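Chitooligosaccharide oxidase (Gibberella zeae, PDB 6Y0R) oxidises the C1 hydroxyl of chitooligosaccharides to the lactone with a bicovalently bound FAD, passing the electrons to molecular oxygen to give hydrogen peroxide. Local coordinates at residues G145-A150 / T226-E231; A132-V137 / V157-H162; T200-L205 / A474-K479. One frame throughout, in Å; residues are numbered along the deposited sequence.

Interaction 1. Residues G145-A150 / T226-E231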
loop_
_atom_site.group_PDB
_atom_site.type_symbol
_atom_site.label_atom_id
_atom_site.label_comp_id
_atom_site.label_asym_id
_atom_site.label_seq_id
_atom_site.Cartn_x
_atom_site.Cartn_y
_atom_site.Cartn_z
ATOM N N GLY A 145 -7.195 17.910 -15.837
ATOM C CA GLY A 145 -7.661 19.037 -15.027
ATOM C C GLY A 145 -6.694 19.560 -14.007
ATOM O O GLY A 145 -7.120 20.386 -13.183
ATOM N N LYS A 146 -5.417 19.178 -14.064
ATOM C CA LYS A 146 -4.418 19.598 -13.063
ATOM C C LYS A 146 -4.950 19.260 -11.652
ATOM O O LYS A 146 -4.982 20.116 -10.747
ATOM C CB LYS A 146 -4.141 21.082 -13.252
ATOM C CG LYS A 146 -2.842 21.527 -12.657
ATOM C CD LYS A 146 -2.523 22.989 -12.919
ATOM C CE LYS A 146 -1.128 23.333 -12.461
ATOM N NZ LYS A 146 -0.918 24.806 -12.460
ATOM N N ARG A 147 -5.436 18.027 -11.537
ATOM C CA ARG A 147 -5.964 17.474 -10.281
ATOM C C ARG A 147 -5.046 16.315 -9.857
ATOM O O ARG A 147 -4.208 15.861 -10.648
ATOM C CB ARG A 147 -7.419 17.029 -10.427
ATOM C CG ARG A 147 -8.350 18.115 -10.976
ATOM C CD ARG A 147 -8.415 19.284 -10.052
ATOM N NE ARG A 147 -9.083 19.028 -8.782
ATOM C CZ ARG A 147 -9.420 19.971 -7.930
ATOM N NH1 ARG A 147 -9.150 21.245 -8.203
ATOM N NH2 ARG A 147 -10.032 19.664 -6.805
ATOM N N ALA A 148 -5.224 15.867 -8.622
ATOM C CA ALA A 148 -4.354 14.835 -8.018
ATOM C C ALA A 148 -5.123 14.102 -6.920
ATOM O O ALA A 148 -6.132 14.616 -6.425
ATOM C CB ALA A 148 -3.098 15.478 -7.477
ATOM N N LEU A 149 -4.614 12.908 -6.628
ATOM C CA LEU A 149 -4.970 12.117 -5.426
ATOM C C LEU A 149 -3.724 11.869 -4.602
ATOM O O LEU A 149 -2.584 12.065 -5.086
ATOM C CB LEU A 149 -5.595 10.794 -5.854
ATOM C CG LEU A 149 -6.945 10.924 -6.549
ATOM C CD1 LEU A 149 -7.381 9.545 -6.993
ATOM C CD2 LEU A 149 -7.965 11.588 -5.640
ATOM N N ALA A 150 -3.968 11.517 -3.338
ATOM C CA ALA A 150 -2.880 11.247 -2.386
ATOM C C ALA A 150 -2.559 9.765 -2.483
ATOM O O ALA A 150 -3.231 8.994 -1.918
ATOM C CB ALA A 150 -3.275 11.642 -0.994
ATOM N N THR A 226 -10.923 14.726 -5.813
ATOM C CA THR A 226 -9.529 15.136 -6.088
ATOM C C THR A 226 -9.203 16.458 -5.383
ATOM O O THR A 226 -10.126 17.225 -5.029
ATOM C CB THR A 226 -9.239 15.237 -7.597
ATOM O OG1 THR A 226 -9.896 16.425 -8.059
ATOM C CG2 THR A 226 -9.641 13.998 -8.360
ATOM N N PHE A 227 -7.913 16.764 -5.279
ATOM C CA PHE A 227 -7.424 18.096 -4.859
ATOM C C PHE A 227 -6.655 18.708 -6.036
ATOM O O PHE A 227 -6.301 17.997 -7.012
ATOM C CB PHE A 227 -6.589 18.073 -3.579
ATOM C CG PHE A 227 -5.434 17.110 -3.589
ATOM C CD1 PHE A 227 -4.185 17.484 -4.069
ATOM C CD2 PHE A 227 -5.603 15.833 -3.080
ATOM C CE1 PHE A 227 -3.121 16.587 -4.065
ATOM C CE2 PHE A 227 -4.544 14.935 -3.100
ATOM C CZ PHE A 227 -3.312 15.314 -3.584
ATOM N N ALA A 228 -6.512 20.014 -6.016
ATOM C CA ALA A 228 -5.716 20.713 -7.050
ATOM C C ALA A 228 -4.262 20.210 -6.961
ATOM O O ALA A 228 -3.665 20.281 -5.887
ATOM C CB ALA A 228 -5.825 22.206 -6.826
ATOM N N ALA A 229 -3.696 19.776 -8.073
ATOM C CA ALA A 229 -2.299 19.293 -8.181
ATOM C C ALA A 229 -1.396 20.485 -7.955
ATOM O O ALA A 229 -1.523 21.505 -8.657
ATOM C CB ALA A 229 -2.089 18.652 -9.515
ATOM N N PRO A 230 -0.476 20.423 -6.968
ATOM C CA PRO A 230 0.388 21.551 -6.675
ATOM C C PRO A 230 1.199 22.018 -7.892
ATOM O O PRO A 230 1.785 21.197 -8.623
ATOM C CB PRO A 230 1.349 21.045 -5.603
ATOM C CG PRO A 230 0.623 19.868 -4.962
ATOM C CD PRO A 230 -0.325 19.322 -5.994
ATOM N N GLU A 231 1.206 23.332 -8.095
ATOM C CA GLU A 231 2.101 23.992 -9.079
ATOM C C GLU A 231 3.551 23.950 -8.575
ATOM O O GLU A 231 4.474 23.834 -9.364
ATOM C CB GLU A 231 1.601 25.426 -9.282
ATOM C CG GLU A 231 2.488 26.260 -10.175
ATOM C CD GLU A 231 2.584 25.836 -11.637
ATOM O OE1 GLU A 231 1.766 24.992 -12.081
ATOM O OE2 GLU A 231 3.504 26.336 -12.320
#

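Interaction 2. Residues A132-V137 / V157-H162. With FAD (flavin-adenine dinucleotide), chain B.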
loop_
_atom_site.group_PDB
_atom_site.type_symbol
_atom_site.label_atom_id
_atom_site.label_comp_id
_atom_site.label_asym_id
_atom_site.label_seq_id
_atom_site.Cartn_x
_atom_site.Cartn_y
_atom_site.Cartn_z
ATOM N N ALA A 132 -6.404 0.738 -13.033
ATOM C CA ALA A 132 -5.534 1.875 -13.377
ATOM C C ALA A 132 -4.312 1.856 -12.442
ATOM O O ALA A 132 -4.504 1.904 -11.204
ATOM C CB ALA A 132 -6.279 3.161 -13.228
ATOM N N ARG A 133 -3.102 1.892 -12.998
ATOM C CA ARG A 133 -1.881 2.000 -12.163
ATOM C C ARG A 133 -1.676 3.453 -11.732
ATOM O O ARG A 133 -2.177 4.363 -12.413
ATOM C CB ARG A 133 -0.699 1.407 -12.913
ATOM C CG ARG A 133 -0.897 -0.057 -13.258
ATOM C CD ARG A 133 0.237 -0.632 -14.090
ATOM N NE ARG A 133 -0.088 -1.954 -14.551
ATOM C CZ ARG A 133 0.050 -3.069 -13.832
ATOM N NH1 ARG A 133 -0.391 -4.242 -14.296
ATOM N NH2 ARG A 133 0.626 -2.986 -12.650
ATOM N N LEU A 134 -1.000 3.661 -10.601
ATOM C CA LEU A 134 -0.912 4.996 -9.968
ATOM C C LEU A 134 -0.322 5.998 -10.971
ATOM O O LEU A 134 -0.735 7.146 -10.956
ATOM C CB LEU A 134 -0.055 4.943 -8.712
ATOM C CG LEU A 134 -0.593 4.073 -7.600
ATOM C CD1 LEU A 134 0.325 4.176 -6.412
ATOM C CD2 LEU A 134 -2.003 4.454 -7.224
ATOM N N GLY A 135 0.667 5.610 -11.758
ATOM C CA GLY A 135 1.266 6.569 -12.727
ATOM C C GLY A 135 0.256 6.986 -13.765
ATOM O O GLY A 135 0.197 8.184 -14.161
ATOM N N HIS A 136 -0.623 6.071 -14.167
ATOM C CA HIS A 136 -1.685 6.372 -15.152
ATOM C C HIS A 136 -2.740 7.259 -14.493
ATOM O O HIS A 136 -3.213 8.215 -15.091
ATOM C CB HIS A 136 -2.264 5.086 -15.717
ATOM C CG HIS A 136 -3.362 5.331 -16.685
ATOM N ND1 HIS A 136 -3.139 6.008 -17.904
ATOM C CD2 HIS A 136 -4.672 5.007 -16.643
ATOM C CE1 HIS A 136 -4.293 6.050 -18.566
ATOM N NE2 HIS A 136 -5.256 5.444 -17.810
ATOM N N VAL A 137 -3.115 6.975 -13.254
ATOM C CA VAL A 137 -3.998 7.850 -12.461
ATOM C C VAL A 137 -3.421 9.261 -12.436
ATOM O O VAL A 137 -4.166 10.239 -12.733
ATOM C CB VAL A 137 -4.183 7.329 -11.033
ATOM C CG1 VAL A 137 -4.896 8.336 -10.141
ATOM C CG2 VAL A 137 -4.947 6.020 -11.079
ATOM N N VAL A 157 2.036 0.508 -9.407
ATOM C CA VAL A 157 1.113 -0.032 -8.380
ATOM C C VAL A 157 -0.319 0.135 -8.869
ATOM O O VAL A 157 -0.678 1.160 -9.436
ATOM C CB VAL A 157 1.341 0.664 -7.030
ATOM C CG1 VAL A 157 0.175 0.480 -6.076
ATOM C CG2 VAL A 157 2.640 0.209 -6.436
ATOM N N GLY A 158 -1.154 -0.872 -8.632
ATOM C CA GLY A 158 -2.565 -0.725 -8.983
ATOM C C GLY A 158 -3.290 0.163 -7.999
ATOM O O GLY A 158 -3.081 0.009 -6.797
ATOM N N LEU A 159 -4.202 0.922 -8.455
ATOM C CA LEU A 159 -4.960 1.749 -7.500
ATOM C C LEU A 159 -5.905 0.827 -6.723
ATOM O O LEU A 159 -6.107 1.067 -5.513
ATOM C CB LEU A 159 -5.778 2.749 -8.312
ATOM C CG LEU A 159 -6.723 3.703 -7.611
ATOM C CD1 LEU A 159 -6.023 4.669 -6.671
ATOM C CD2 LEU A 159 -7.921 4.197 -8.343
ATOM N N GLY A 160 -6.385 -0.204 -7.188
ATOM C CA GLY A 160 -7.230 -1.148 -6.431
ATOM C C GLY A 160 -6.585 -1.600 -5.138
ATOM O O GLY A 160 -7.118 -1.260 -4.049
ATOM N N GLY A 161 -5.482 -2.328 -5.200
ATOM C CA GLY A 161 -4.908 -2.840 -3.960
ATOM C C GLY A 161 -4.491 -1.691 -3.065
ATOM O O GLY A 161 -4.631 -1.769 -1.849
ATOM N N HIS A 162 -3.951 -0.629 -3.653
ATOM C CA HIS A 162 -3.364 0.491 -2.892
ATOM C C HIS A 162 -4.430 1.166 -2.050
ATOM O O HIS A 162 -4.262 1.304 -0.845
ATOM C CB HIS A 162 -2.786 1.490 -3.922
ATOM C CG HIS A 162 -1.831 2.478 -3.357
ATOM N ND1 HIS A 162 -2.045 3.851 -3.384
ATOM C CD2 HIS A 162 -0.614 2.278 -2.828
ATOM C CE1 HIS A 162 -0.948 4.428 -2.881
ATOM N NE2 HIS A 162 -0.069 3.498 -2.544
HETATM P PA FAD B . -2.695 -6.587 -6.140
HETATM O O1A FAD B . -1.693 -7.635 -5.868
HETATM O O2A FAD B . -3.412 -6.565 -7.429
HETATM O O5B FAD B . -3.795 -6.558 -4.989
HETATM C C5B FAD B . -3.461 -6.303 -3.624
HETATM C C4B FAD B . -4.580 -6.807 -2.730
HETATM O O4B FAD B . -5.792 -6.060 -3.007
HETATM C C3B FAD B . -5.004 -8.281 -2.890
HETATM O O3B FAD B . -5.573 -8.783 -1.674
HETATM C C2B FAD B . -6.087 -8.192 -3.957
HETATM O O2B FAD B . -6.962 -9.322 -4.013
HETATM C C1B FAD B . -6.786 -6.925 -3.544
HETATM N N9A FAD B . -7.467 -6.227 -4.623
HETATM C C8A FAD B . -6.868 -5.603 -5.686
HETATM N N7A FAD B . -7.749 -5.054 -6.513
HETATM C C5A FAD B . -8.986 -5.350 -5.951
HETATM C C6A FAD B . -10.303 -5.056 -6.352
HETATM N N6A FAD B . -10.559 -4.330 -7.444
HETATM N N1A FAD B . -11.333 -5.522 -5.592
HETATM C C2A FAD B . -11.016 -6.265 -4.513
HETATM N N3A FAD B . -9.813 -6.584 -4.025
HETATM C C4A FAD B . -8.824 -6.098 -4.798
HETATM N N1 FAD B . 2.345 1.301 -0.811
HETATM C C2 FAD B . 2.175 2.522 -0.283
HETATM O O2 FAD B . 1.244 2.740 0.574
HETATM N N3 FAD B . 2.977 3.550 -0.690
HETATM C C4 FAD B . 3.987 3.410 -1.629
HETATM O O4 FAD B . 4.673 4.389 -1.967
HETATM C C4X FAD B . 4.180 2.133 -2.209
HETATM N N5 FAD B . 5.105 1.976 -3.159
HETATM C C5X FAD B . 5.171 0.756 -3.795
HETATM C C6 FAD B . 6.093 0.580 -4.861
HETATM C C7 FAD B . 6.205 -0.638 -5.510
HETATM C C7M FAD B . 7.212 -0.828 -6.628
HETATM C C8 FAD B . 5.322 -1.735 -5.139
HETATM C C8M FAD B . 5.295 -3.058 -5.878
HETATM C C9 FAD B . 4.445 -1.552 -4.050
HETATM C C9A FAD B . 4.361 -0.328 -3.371
HETATM N N10 FAD B . 3.448 -0.151 -2.317
HETATM C C10 FAD B . 3.298 1.104 -1.718
HETATM C "C1'" FAD B . 2.611 -1.250 -1.827
HETATM C "C2'" FAD B . 1.246 -1.261 -2.519
HETATM O "O2'" FAD B . 0.403 -0.236 -1.990
HETATM C "C3'" FAD B . 0.626 -2.616 -2.295
HETATM O "O3'" FAD B . 1.531 -3.572 -2.892
HETATM C "C4'" FAD B . -0.767 -2.670 -2.926
HETATM O "O4'" FAD B . -1.615 -3.618 -2.253
HETATM C "C5'" FAD B . -0.638 -3.030 -4.379
HETATM O "O5'" FAD B . -1.901 -2.900 -5.058
HETATM P P FAD B . -2.068 -3.666 -6.435
HETATM O O1P FAD B . -3.425 -3.385 -6.964
HETATM O O2P FAD B . -0.915 -3.435 -7.342
HETATM O O3P FAD B . -1.896 -5.201 -5.945
#

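Interaction 3. Residues T200-L205 / A474-K479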
loop_
_atom_site.group_PDB
_atom_site.type_symbol
_atom_site.label_atom_id
_atom_site.label_comp_id
_atom_site.label_asym_id
_atom_site.label_seq_id
_atom_site.Cartn_x
_atom_site.Cartn_y
_atom_site.Cartn_z
ATOM N N THR A 200 -23.325 7.268 2.681
ATOM C CA THR A 200 -24.809 7.411 2.854
ATOM C C THR A 200 -25.575 6.234 2.247
ATOM O O THR A 200 -26.806 6.205 2.364
ATOM C CB THR A 200 -25.317 8.740 2.277
ATOM O OG1 THR A 200 -25.160 8.663 0.863
ATOM C CG2 THR A 200 -24.615 9.934 2.888
ATOM N N GLU A 201 -24.892 5.262 1.665
ATOM C CA GLU A 201 -25.518 4.124 0.970
ATOM C C GLU A 201 -24.679 2.877 1.224
ATOM O O GLU A 201 -23.496 2.894 0.820
ATOM C CB GLU A 201 -25.595 4.380 -0.531
ATOM C CG GLU A 201 -26.364 3.321 -1.277
ATOM C CD GLU A 201 -26.477 3.518 -2.774
ATOM O OE1 GLU A 201 -25.880 4.479 -3.293
ATOM O OE2 GLU A 201 -27.079 2.645 -3.426
ATOM N N ASN A 202 -25.249 1.847 1.854
ATOM C CA ASN A 202 -24.456 0.633 2.203
ATOM C C ASN A 202 -23.183 1.100 2.920
ATOM O O ASN A 202 -22.071 0.603 2.561
ATOM C CB ASN A 202 -24.140 -0.204 0.968
ATOM C CG ASN A 202 -25.402 -0.689 0.293
ATOM O OD1 ASN A 202 -26.297 -1.208 0.983
ATOM N ND2 ASN A 202 -25.514 -0.486 -1.007
ATOM N N SER A 203 -23.311 1.963 3.921
ATOM C CA SER A 203 -22.167 2.654 4.555
ATOM C C SER A 203 -21.278 1.627 5.276
ATOM O O SER A 203 -20.097 1.952 5.509
ATOM C CB SER A 203 -22.601 3.757 5.452
ATOM O OG SER A 203 -23.271 3.239 6.583
ATOM N N ASP A 204 -21.830 0.456 5.652
ATOM C CA ASP A 204 -21.029 -0.623 6.302
ATOM C C ASP A 204 -20.041 -1.230 5.287
ATOM O O ASP A 204 -18.855 -1.436 5.628
ATOM C CB ASP A 204 -21.944 -1.666 6.957
ATOM C CG ASP A 204 -22.973 -2.325 6.048
ATOM O OD1 ASP A 204 -23.192 -1.867 4.908
ATOM O OD2 ASP A 204 -23.572 -3.331 6.498
ATOM N N LEU A 205 -20.471 -1.468 4.070
ATOM C CA LEU A 205 -19.614 -1.965 2.979
ATOM C C LEU A 205 -18.575 -0.878 2.684
ATOM O O LEU A 205 -17.402 -1.204 2.501
ATOM C CB LEU A 205 -20.420 -2.248 1.720
ATOM C CG LEU A 205 -19.652 -2.755 0.507
ATOM C CD1 LEU A 205 -18.944 -4.083 0.771
ATOM C CD2 LEU A 205 -20.588 -2.910 -0.655
ATOM N N ALA A 474 -19.703 -11.256 7.378
ATOM C CA ALA A 474 -20.856 -12.175 7.510
ATOM C C ALA A 474 -22.014 -11.674 6.629
ATOM O O ALA A 474 -22.719 -12.506 6.057
ATOM C CB ALA A 474 -21.240 -12.279 8.969
ATOM N N LYS A 475 -22.175 -10.358 6.474
ATOM C CA LYS A 475 -23.282 -9.763 5.680
ATOM C C LYS A 475 -22.996 -9.874 4.181
ATOM O O LYS A 475 -23.900 -10.210 3.414
ATOM C CB LYS A 475 -23.449 -8.292 6.023
ATOM C CG LYS A 475 -24.607 -7.611 5.317
ATOM C CD LYS A 475 -24.858 -6.258 5.783
ATOM C CE LYS A 475 -25.904 -5.607 4.901
ATOM N NZ LYS A 475 -26.022 -4.190 5.246
ATOM N N TYR A 476 -21.787 -9.545 3.728
ATOM C CA TYR A 476 -21.484 -9.431 2.274
ATOM C C TYR A 476 -20.772 -10.656 1.718
ATOM O O TYR A 476 -20.939 -10.937 0.542
ATOM C CB TYR A 476 -20.707 -8.129 2.022
ATOM C CG TYR A 476 -21.541 -6.899 2.262
ATOM C CD1 TYR A 476 -22.521 -6.537 1.352
ATOM C CD2 TYR A 476 -21.404 -6.109 3.389
ATOM C CE1 TYR A 476 -23.301 -5.416 1.547
ATOM C CE2 TYR A 476 -22.150 -4.954 3.579
ATOM C CZ TYR A 476 -23.148 -4.641 2.674
ATOM O OH TYR A 476 -23.949 -3.542 2.814
ATOM N N ASP A 477 -19.979 -11.395 2.506
ATOM C CA ASP A 477 -19.306 -12.599 1.970
ATOM C C ASP A 477 -19.419 -13.702 3.000
ATOM O O ASP A 477 -18.427 -14.163 3.539
ATOM C CB ASP A 477 -17.851 -12.357 1.596
ATOM C CG ASP A 477 -17.118 -13.502 0.902
ATOM O OD1 ASP A 477 -17.781 -14.386 0.301
ATOM O OD2 ASP A 477 -15.831 -13.547 0.977
ATOM N N PRO A 478 -20.653 -14.160 3.306
ATOM C CA PRO A 478 -20.849 -15.204 4.321
ATOM C C PRO A 478 -20.175 -16.546 4.016
ATOM O O PRO A 478 -19.805 -17.272 4.955
ATOM C CB PRO A 478 -22.381 -15.402 4.331
ATOM C CG PRO A 478 -22.846 -14.830 3.042
ATOM C CD PRO A 478 -21.913 -13.669 2.752
ATOM N N LYS A 479 -19.964 -16.870 2.741
ATOM C CA LYS A 479 -19.338 -18.135 2.316
ATOM C C LYS A 479 -17.810 -17.992 2.285
ATOM O O LYS A 479 -17.141 -18.954 2.028
ATOM C CB LYS A 479 -19.947 -18.576 0.988
ATOM C CG LYS A 479 -21.438 -18.874 1.072
ATOM C CD LYS A 479 -22.021 -19.351 -0.219
ATOM C CE LYS A 479 -22.195 -18.196 -1.180
ATOM N NZ LYS A 479 -22.868 -18.634 -2.427
#

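Interaction 1. Residues G145-A150 / T226-E231
Lys146, the first residue beyond helix 134-145, opens an antiparallel pairing in which the short strand 147-148 lies along the end of strand 218-228 within the FAD-binding PCMH-type domain. Lys146 O accepts a hydrogen bond from Ala229 N. CG is anti to the backbone N (chi1 -160°) and the chain is extended beyond it, carrying Lys146 NZ out along the exposed side to a salt bridge with Glu231 OE1 (2.7 Å), met from above the carboxylate plane. Arg147 faces Ala228 as a non-hydrogen-bonded pair, with the side chains diverging. Bent at chi2 and chi3, its side chain folds back over the partner strand and grips Thr226 side-on: Arg147 NE gives an almost straight bond, lying in the guanidinium plane, to Thr226 OG1 (2.8 Å), while NH2 reaches the backbone O of Thr226. One guanidinium face rests on the Phe227-Ala228 peptide. Thr226 OG1 also hydrogen-bonds the backbone O of Gly124, so this hydroxyl has a partner on the Gly124 carbonyl as well as on Arg147. Ala148 and Phe227 form the hydrogen-bonded pair, exchanging N-H...O bonds of 2.9 Å from Ala148 N to Phe227 O and 3.0 Å from Phe227 N to Ala148 O. Their side chains share a face of the sheet, where Trp312 and a stacked His175 add cover. Leu149 sends CD2 to the CG2 methyl of Thr226. At Ala150 the backbone N lies at the Phe227 ring edge, 3.5 Å from CE2.

Interaction 2. Residues A132-V137 / V157-H162
Arg133 and Gly158, each at the N-cap position of its helix, bring their backbones together in a single bridge, CA to CA 4.2 Å, made of two hydrogen bonds: Leu159 N to Ala132 O (2.9 Å) and Leu134 N to Val157 O (2.8 Å). Helices 134-145 and 159-165 of the PCMH-type FAD-binding domain are thus tied at their first turns, and the second begins at the FAD pyrophosphate. Gly158 N donates to FAD O2P and Gly161 N to FAD O1P, both at 2.9 Å, so the N-terminal turn of helix 159-165 holds one phosphate through backbone N-H groups and its helix dipole would probably favour that negative charge. The pyrophosphate lies against glycine backbone at both positions.

Leu134 carries most of the apolar contact. With CG anti to its carbonyl carbon (chi1 -63°), the side chain lies alongside Val157, pointing the same way, and its CD1 methyl meets Val157 CB. The same methyl sits over the centre of one face of the His162 imidazole in a CH-pi contact, while CD2 packs against CD1 of Leu159. Leu159 in turn packs against Ile128, Leu222 and Phe224 of the neighbouring sheet, and Val137 touches Ile128 beside it. The Arg133 chain, extended from CG to NE, carries its guanidinium to Gly156 O and Gly92 O, to a salt bridge with Asp113 and to a cation-pi contact with Tyr333. Val157 uses its two branches differently: CG1 faces Leu134, whereas CG2 lies 3.5 Å from flavin C9.

Interaction 3. Residues T200-L205 / A474-K479
The Tyr476 ring is sandwiched between two aliphatic groups: Leu205 lies over one face, and the CG methylene of its own neighbour Lys475 over the other. On the Leu205 side, CB makes a CH-pi contact 4.1 Å from the ring centroid, 28° off the normal, and CD1 sits above the plane toward the rim. The Asp204 carboxylate comes to the ring edge, its plane turned 71° from that of the ring.

Asp204 is the polar centre of the contact. Tyr476 OH donates to Asp204 OD1 (2.8 Å), arriving on the syn side somewhat out of the carboxylate plane, and Lys475 NZ forms a salt bridge with Asp204 OD2 (2.9 Å), also on the syn side. Leu205 N binds OD1 as well, approaching from the same face as the phenol. Two donors therefore hold one oxygen and the ammonium holds the other, which should fix the carboxylate's rotation and probably favours its charged form. CG of Asp204 stands between the backbone N and the carbonyl carbon (chi1 56°), the placement that lets OD1 reach back to the next amide. Lys475 is fully extended along its length and crosses Asp204 at about a right angle, with a weak bond from NZ to Tyr476 OH closing the group. Asn202, whose ND2 is bonded to His196 O, only skirts the phenol, with CB 3.8 Å from Tyr476 OH.

The contact is a salt-bridged junction between the start of helix 203-212, in the PCMH-type FAD-binding region, and the C-terminal end of helix 466-476, in the berberine-like C-terminal region, the two sequence families that berberine-bridge-enzyme-like flavoproteins combine.

How the interactions relate
Interactions 1 and 2 adjoin: helix 134-145 starts in interaction 2 and is followed by strand 147-148 of interaction 1 after a turn at Lys146, and Leu149 CD1 packs on Val137 CG1 at 4.2 Å. Interaction 2 is wholly buried and lies nearest the chain centre, joining two helix starts by backbone bonds and apolar side chains beside the cofactor. Interaction 1 is a sheet pairing, buried around Phe227 but ending in an exposed salt bridge. Interaction 3 stands apart, its nearest atoms about 12 Å from interaction 2 and about 17 Å from interaction 1. Partly buried, it relies on side-chain charge and a tyrosine ring, without backbone pairing, to join sequence regions far apart.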